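Local coordinates for putative iron-regulated protein A (Parabacteroides distasonis ATCC 8503, PDB 4ECG) that binds calcium ions and is a putative iron-regulated, imelysin-like protein of the peptidase M75 family, possibly a metalloendopeptidase, at residues A102-S107 and L185-D190; S128-A133 and L174-L179; G132-D137 and G141-R146. All blocks are in the same frame, centred on the assembly; numbering follows the deposited sequence.

Contact 1: A102-S107 and L185-D190; sequences AQLDPS and LSDTQD
Asp187 OD2 is gripped twice: the hydroxyl of Ser107 donates to it over 2.6 Å from OG, and water 1 donates to it over 2.8 Å. The contact joins two helices of the imelysin fold, the short helix 104-109 and the long helix 171-196. Gln103, with positive phi, is the C-prime residue of the Schellman motif that ends the preceding helix and at the same time the N-cap of helix 104-109. Leu104 and Ser107, one turn apart, both point toward the long helix. The hydroxyl reaches OD2 on its syn side, 31° out of the carboxylate plane; the serine torsion, with OG beside the carbonyl carbon (chi1 -173°), turns OG across to the carboxylate. Water 1 closes a second path between the same residues by donating also to Ser107 O, at 2.7 Å. The other carboxylate oxygen, OD1, forms a salt bridge with Arg183, one helical turn earlier, which helps fix the rotation of the group, while Ser107 OG has a further partner in Arg146 NH2. With an alanine here in place of Asp187, the hydroxyl of Ser107 would probably lose its acceptor and Arg183 the charge it pairs with. Leu104 brings two methyls against the same aspartate, one to its carboxylate and one to its backbone. CD2 lies 3.7 Å from Asp187 OD1, beside the carboxylate, whereas CD1 drops toward the backbone and rests 3.7 Å from Asp187 O and 4.2 Å from Asp190 CB.

Contact 2: S128-A133 and L174-L179; sequences SKISGA and LEYLKL
The phenol ring of Tyr176 meets Ile130 along the side that runs from CD1 through CE1 to the hydroxyl. The delta methyl of Ile130 comes in obliquely, with CD1 3.6 Å from Tyr176 CE1, and the other branch lies farther along the ring, CG2 being 3.7 Å from Tyr176 OH. Two branches of one side chain thus follow the ring from its CD1-CE1 side to its hydroxyl end. The isoleucine reaches across because CG1 sits between its backbone N and carbonyl carbon (chi1 89°) and the chain then runs on extended to CD1 (chi2 177°). That methyl also lies 4.0 Å from Leu179 CB, so it contacts two residues one turn apart on the same helix. Tyr176 has CG anti to its own nitrogen (chi1 -164°), which carries the ring out from helix 171-196 toward the loop. The meeting itself is apolar; the polar end of the ring is satisfied by Leu145 O, to which Tyr176 OH is hydrogen-bonded. Ile121 of helix 115-124 touches both Ile130 and Tyr176, and Phe127 touches Tyr176 and Leu179, continuing the same apolar cluster. Away from the annotated calcium sites, this is a hydrophobic contact between an irregular loop, the one joining helices 115-124 and 147-155, and the flank of a long helix in the largely helical imelysin fold.

Contact 3: G132-D137 and G141-R146; sequences GAVDED and GPQNLR. With CA (calcium ion), chain G.
Gln143 has CG between its backbone N and carbonyl carbon (chi1 72°) and bends again at chi2 (-76°), which turns its amide across to the backbone of Asp135. There the side chain binds one residue at both its peptide groups: Asp135 N donates to Gln143 OE1 over 3.0 Å, nearly straight at 166°, and Gln143 NE2 donates to Asp135 O over 2.8 Å. In both bonds the donor stands above the plane of the accepting carbonyl rather than within it. This double bridge spans a compact loop of the imelysin fold, where a 3-10 turn at 142-144 holds the irregular segment that carries a calcium site. At the other end of the segment 132-137, the guanidinium of Arg146, borne on a chain extended from CG to NE, clasps one carbonyl. Arg146 NH1 bonds Gly132 O at 2.7 Å, with the oxygen near the guanidinium plane, and NH2 adds a weak second bond to the same atom. NH1 also binds Ile130 O, which helps fix the group's orientation. Between the two polar grips, Pro142 packs its ring on the backbone, CG lying 3.6 Å from Ala133 O, and Val134 CG2 rests 3.8 Å from Arg146 NH2. Gln143 thus probably helps position the backbone of a calcium ligand: Asp135 OD1 binds the calcium ion at 2.7 Å. Asp137 belongs to the same site. Water 2, a ligand of the same ion at 2.5 Å, donates a hydrogen bond to Asp137 OD1 over 2.7 Å.

Overall arrangement
From the N terminus, the chain first enters contact 1 at residues 102-107, whose partner on helix 171-196 comes only at 185-190, so contact 1 closes the longest loop. Contacts 2 and 3 are nested inside it. Both start in the loop after helix 115-124 and share Gly132 and Ala133; contact 3 closes a short loop at 141-146, before helix 147-155, and contact 2 a longer one at 174-179. Helix 171-196 therefore receives contacts 2 and 1 in turn. Arg146 and Leu145 of contact 3 join it to contacts 1 and 2, and together the three tie helix 104-109 and the loop after helix 115-124 to helix 171-196.

Contact 1: A102-S107 and L185-D190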
# COMPACT_ATOMS: atom_id res chain seq x y z
N ALA A 102 10.81 -4.08 10.13
CA ALA A 102 12.09 -4.26 9.40
C ALA A 102 12.21 -3.15 8.41
O ALA A 102 13.01 -3.20 7.52
CB ALA A 102 12.17 -5.61 8.72
N GLN A 103 11.38 -2.13 8.56
CA GLN A 103 11.53 -0.90 7.79
C GLN A 103 11.25 -1.10 6.31
O GLN A 103 11.73 -0.33 5.51
CB GLN A 103 12.93 -0.35 7.96
CG GLN A 103 13.37 -0.12 9.39
CD GLN A 103 12.90 1.22 9.81
OE1 GLN A 103 11.67 1.43 9.96
NE2 GLN A 103 13.84 2.18 9.91
N LEU A 104 10.45 -2.10 5.94
CA LEU A 104 10.37 -2.47 4.55
C LEU A 104 9.44 -1.55 3.74
O LEU A 104 9.64 -1.38 2.56
CB LEU A 104 10.04 -3.94 4.39
CG LEU A 104 11.01 -4.95 5.03
CD1 LEU A 104 10.33 -6.31 5.00
CD2 LEU A 104 12.38 -4.99 4.40
N ASP A 105 8.46 -0.92 4.37
CA ASP A 105 7.59 0.07 3.67
C ASP A 105 8.46 1.21 3.08
O ASP A 105 8.47 1.43 1.87
CB ASP A 105 6.51 0.57 4.66
CG ASP A 105 5.60 1.67 4.09
OD1 ASP A 105 5.37 1.75 2.86
OD2 ASP A 105 5.04 2.44 4.90
N PRO A 106 9.28 1.89 3.90
CA PRO A 106 10.09 2.89 3.22
C PRO A 106 11.21 2.33 2.34
O PRO A 106 11.60 2.96 1.37
CB PRO A 106 10.68 3.71 4.40
CG PRO A 106 10.63 2.78 5.54
CD PRO A 106 9.30 2.11 5.35
N SER A 107 11.71 1.15 2.65
CA SER A 107 12.76 0.60 1.81
C SER A 107 12.22 0.32 0.40
O SER A 107 12.90 0.56 -0.58
CB SER A 107 13.36 -0.65 2.43
OG SER A 107 14.50 -1.08 1.69
N LEU A 185 13.13 -7.14 -4.76
CA LEU A 185 12.91 -8.60 -4.58
C LEU A 185 13.32 -9.05 -3.20
O LEU A 185 12.61 -9.77 -2.53
CB LEU A 185 13.66 -9.45 -5.65
CG LEU A 185 13.48 -10.96 -5.59
CD1 LEU A 185 12.00 -11.35 -5.53
CD2 LEU A 185 14.26 -11.66 -6.71
N SER A 186 14.48 -8.61 -2.78
CA SER A 186 15.04 -8.99 -1.50
C SER A 186 14.09 -8.55 -0.34
O SER A 186 13.83 -9.33 0.60
CB SER A 186 16.41 -8.33 -1.36
OG SER A 186 16.93 -8.60 -0.12
N ASP A 187 13.59 -7.31 -0.41
CA ASP A 187 12.70 -6.75 0.62
C ASP A 187 11.40 -7.56 0.64
O ASP A 187 10.91 -7.91 1.69
CB ASP A 187 12.42 -5.24 0.39
CG ASP A 187 13.64 -4.32 0.71
OD1 ASP A 187 14.60 -4.77 1.39
OD2 ASP A 187 13.62 -3.09 0.29
N THR A 188 10.90 -7.91 -0.53
CA THR A 188 9.69 -8.74 -0.68
C THR A 188 9.85 -10.14 -0.12
O THR A 188 8.99 -10.63 0.57
CB THR A 188 9.19 -8.77 -2.16
OG1 THR A 188 9.08 -7.43 -2.66
CG2 THR A 188 7.81 -9.44 -2.25
N GLN A 189 10.98 -10.78 -0.41
CA GLN A 189 11.33 -12.02 0.25
C GLN A 189 11.32 -11.83 1.75
O GLN A 189 10.77 -12.67 2.45
CB GLN A 189 12.70 -12.57 -0.20
CG GLN A 189 12.65 -13.16 -1.61
CD GLN A 189 14.01 -13.29 -2.28
OE1 GLN A 189 15.02 -12.81 -1.75
NE2 GLN A 189 14.03 -13.95 -3.46
N ASP A 190 11.93 -10.75 2.26
CA ASP A 190 12.01 -10.58 3.70
C ASP A 190 10.60 -10.41 4.29
O ASP A 190 10.30 -10.97 5.33
CB ASP A 190 12.98 -9.45 4.11
CG ASP A 190 14.47 -9.84 3.87
OD1 ASP A 190 14.74 -11.03 3.73
OD2 ASP A 190 15.36 -8.96 3.80
O HOH W 1 13.27 -1.63 -2.08

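Contact 2: S128-A133 and L174-L179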
# COMPACT_ATOMS: atom_id res chain seq x y z
N SER A 128 26.89 2.09 -4.02
CA SER A 128 26.82 1.88 -2.56
C SER A 128 25.88 2.82 -1.79
O SER A 128 25.37 2.46 -0.73
CB SER A 128 28.24 1.89 -1.90
OG SER A 128 28.91 3.12 -2.06
N LYS A 129 25.65 4.01 -2.32
CA LYS A 129 24.77 4.96 -1.68
C LYS A 129 23.29 4.50 -1.65
O LYS A 129 22.49 5.10 -0.95
CB LYS A 129 24.88 6.34 -2.38
CG LYS A 129 26.22 7.06 -2.20
CD LYS A 129 26.25 8.46 -2.87
CE LYS A 129 25.84 9.67 -1.97
NZ LYS A 129 24.37 9.94 -1.72
N ILE A 130 22.92 3.48 -2.42
CA ILE A 130 21.52 3.12 -2.58
C ILE A 130 21.11 1.88 -1.80
O ILE A 130 19.92 1.61 -1.67
CB ILE A 130 21.14 2.98 -4.06
CG1 ILE A 130 21.35 1.57 -4.58
CG2 ILE A 130 21.89 4.01 -4.91
CD1 ILE A 130 20.92 1.41 -6.02
N SER A 131 22.08 1.17 -1.24
CA SER A 131 21.86 -0.15 -0.69
C SER A 131 21.93 -0.12 0.82
O SER A 131 21.75 -1.14 1.42
CB SER A 131 22.94 -1.09 -1.21
OG SER A 131 24.21 -0.61 -0.75
N GLY A 132 22.18 1.02 1.42
CA GLY A 132 22.17 1.11 2.90
C GLY A 132 20.83 0.96 3.62
O GLY A 132 19.75 0.84 3.00
N ALA A 133 20.89 0.98 4.96
CA ALA A 133 19.68 0.91 5.79
C ALA A 133 18.85 2.16 5.63
O ALA A 133 19.38 3.22 5.38
CB ALA A 133 20.03 0.69 7.26
N LEU A 174 21.24 1.76 -16.17
CA LEU A 174 20.77 0.38 -16.33
C LEU A 174 21.22 -0.47 -15.17
O LEU A 174 20.44 -1.26 -14.61
CB LEU A 174 21.29 -0.24 -17.64
CG LEU A 174 20.53 0.28 -18.88
CD1 LEU A 174 21.35 0.01 -20.13
CD2 LEU A 174 19.12 -0.31 -19.02
N GLU A 175 22.48 -0.35 -14.79
CA GLU A 175 22.93 -1.08 -13.63
C GLU A 175 22.16 -0.62 -12.35
O GLU A 175 21.82 -1.42 -11.46
CB GLU A 175 24.45 -0.94 -13.49
CG GLU A 175 25.00 -1.79 -12.38
CD GLU A 175 24.82 -3.32 -12.57
OE1 GLU A 175 24.72 -3.78 -13.77
OE2 GLU A 175 24.80 -4.05 -11.50
N TYR A 176 21.83 0.68 -12.29
CA TYR A 176 21.10 1.24 -11.17
C TYR A 176 19.74 0.52 -11.09
O TYR A 176 19.41 -0.05 -10.08
CB TYR A 176 21.01 2.76 -11.38
CG TYR A 176 20.62 3.62 -10.18
CD1 TYR A 176 19.79 3.14 -9.15
CD2 TYR A 176 21.04 4.93 -10.10
CE1 TYR A 176 19.37 3.95 -8.11
CE2 TYR A 176 20.65 5.72 -9.04
CZ TYR A 176 19.84 5.23 -8.04
OH TYR A 176 19.53 6.05 -6.98
N LEU A 177 19.02 0.50 -12.21
CA LEU A 177 17.73 -0.18 -12.36
C LEU A 177 17.80 -1.65 -11.90
O LEU A 177 16.87 -2.14 -11.24
CB LEU A 177 17.24 -0.10 -13.80
CG LEU A 177 15.92 -0.84 -14.18
CD1 LEU A 177 14.75 -0.34 -13.29
CD2 LEU A 177 15.57 -0.78 -15.69
N LYS A 178 18.86 -2.35 -12.25
CA LYS A 178 19.06 -3.74 -11.83
C LYS A 178 19.21 -3.81 -10.31
O LYS A 178 18.57 -4.64 -9.66
CB LYS A 178 20.31 -4.32 -12.47
CG LYS A 178 20.52 -5.82 -12.32
CD LYS A 178 21.94 -6.27 -12.64
CE LYS A 178 22.14 -6.87 -14.03
NZ LYS A 178 23.62 -7.05 -14.36
N LEU A 179 20.01 -2.91 -9.73
CA LEU A 179 20.27 -2.96 -8.29
C LEU A 179 19.02 -2.64 -7.46
O LEU A 179 18.74 -3.31 -6.47
CB LEU A 179 21.44 -2.05 -7.90
CG LEU A 179 22.78 -2.57 -8.40
CD1 LEU A 179 23.77 -1.43 -8.35
CD2 LEU A 179 23.23 -3.76 -7.54

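Contact 3: G132-D137 and G141-R146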
# COMPACT_ATOMS: atom_id res chain seq x y z
N GLY A 132 22.18 1.02 1.42
CA GLY A 132 22.17 1.11 2.90
C GLY A 132 20.83 0.96 3.62
O GLY A 132 19.75 0.84 3.00
N ALA A 133 20.89 0.98 4.96
CA ALA A 133 19.68 0.91 5.79
C ALA A 133 18.85 2.16 5.63
O ALA A 133 19.38 3.22 5.38
CB ALA A 133 20.03 0.69 7.26
N VAL A 134 17.55 2.03 5.81
CA VAL A 134 16.66 3.17 5.80
C VAL A 134 17.12 4.20 6.85
O VAL A 134 17.37 3.86 7.97
CB VAL A 134 15.20 2.78 6.09
CG1 VAL A 134 14.36 4.07 6.36
CG2 VAL A 134 14.65 1.93 4.94
N ASP A 135 17.23 5.46 6.44
CA ASP A 135 17.48 6.55 7.34
C ASP A 135 16.62 7.78 6.99
O ASP A 135 16.96 8.57 6.10
CB ASP A 135 18.97 6.89 7.26
CG ASP A 135 19.40 7.85 8.34
OD1 ASP A 135 18.54 8.25 9.19
OD2 ASP A 135 20.61 8.19 8.32
N GLU A 136 15.54 7.95 7.73
CA GLU A 136 14.45 8.82 7.33
C GLU A 136 14.76 10.29 7.48
O GLU A 136 14.10 11.10 6.84
CB GLU A 136 13.19 8.50 8.13
CG GLU A 136 12.55 7.15 7.77
CD GLU A 136 11.47 7.21 6.69
OE1 GLU A 136 11.66 7.92 5.67
OE2 GLU A 136 10.42 6.52 6.86
N ASP A 137 15.75 10.64 8.30
CA ASP A 137 16.12 12.04 8.52
C ASP A 137 17.39 12.56 7.82
O ASP A 137 17.88 13.60 8.21
CB ASP A 137 16.20 12.34 10.02
CG ASP A 137 17.33 11.58 10.73
OD1 ASP A 137 18.31 11.12 10.08
OD2 ASP A 137 17.21 11.45 11.96
N GLY A 141 19.13 9.83 2.36
CA GLY A 141 18.98 8.52 2.95
C GLY A 141 18.81 7.55 1.79
O GLY A 141 18.20 7.89 0.78
N PRO A 142 19.38 6.36 1.91
CA PRO A 142 19.30 5.41 0.82
C PRO A 142 17.92 5.10 0.33
O PRO A 142 17.75 4.89 -0.85
CB PRO A 142 19.94 4.15 1.41
CG PRO A 142 20.90 4.65 2.46
CD PRO A 142 20.28 5.91 2.99
N GLN A 143 16.93 5.09 1.22
CA GLN A 143 15.58 4.75 0.82
C GLN A 143 15.03 5.65 -0.28
O GLN A 143 14.20 5.22 -1.03
CB GLN A 143 14.63 4.77 2.03
CG GLN A 143 14.28 6.12 2.63
CD GLN A 143 15.40 6.66 3.45
OE1 GLN A 143 16.43 6.00 3.61
NE2 GLN A 143 15.24 7.85 3.96
N ASN A 144 15.50 6.89 -0.34
CA ASN A 144 14.99 7.88 -1.27
C ASN A 144 15.75 7.81 -2.60
O ASN A 144 15.52 8.59 -3.50
CB ASN A 144 15.15 9.31 -0.71
CG ASN A 144 14.43 9.54 0.60
OD1 ASN A 144 13.39 8.93 0.88
ND2 ASN A 144 14.99 10.45 1.42
N LEU A 145 16.66 6.85 -2.72
CA LEU A 145 17.38 6.59 -3.95
C LEU A 145 17.05 5.21 -4.54
O LEU A 145 17.72 4.76 -5.47
CB LEU A 145 18.88 6.68 -3.64
CG LEU A 145 19.43 7.99 -3.06
CD1 LEU A 145 20.82 7.76 -2.42
CD2 LEU A 145 19.44 9.07 -4.13
N ARG A 146 16.04 4.53 -4.00
CA ARG A 146 15.69 3.24 -4.49
C ARG A 146 14.15 2.97 -4.47
O ARG A 146 13.39 3.88 -4.50
CB ARG A 146 16.53 2.18 -3.75
CG ARG A 146 16.21 2.04 -2.30
CD ARG A 146 16.76 0.75 -1.72
NE ARG A 146 16.40 0.61 -0.29
CZ ARG A 146 17.20 0.77 0.76
NH1 ARG A 146 18.48 1.07 0.61
NH2 ARG A 146 16.72 0.58 1.99
CA CA G . 19.91 8.99 11.38
O HOH W 2 21.02 10.70 10.01
O HOH W 3 17.79 8.77 11.89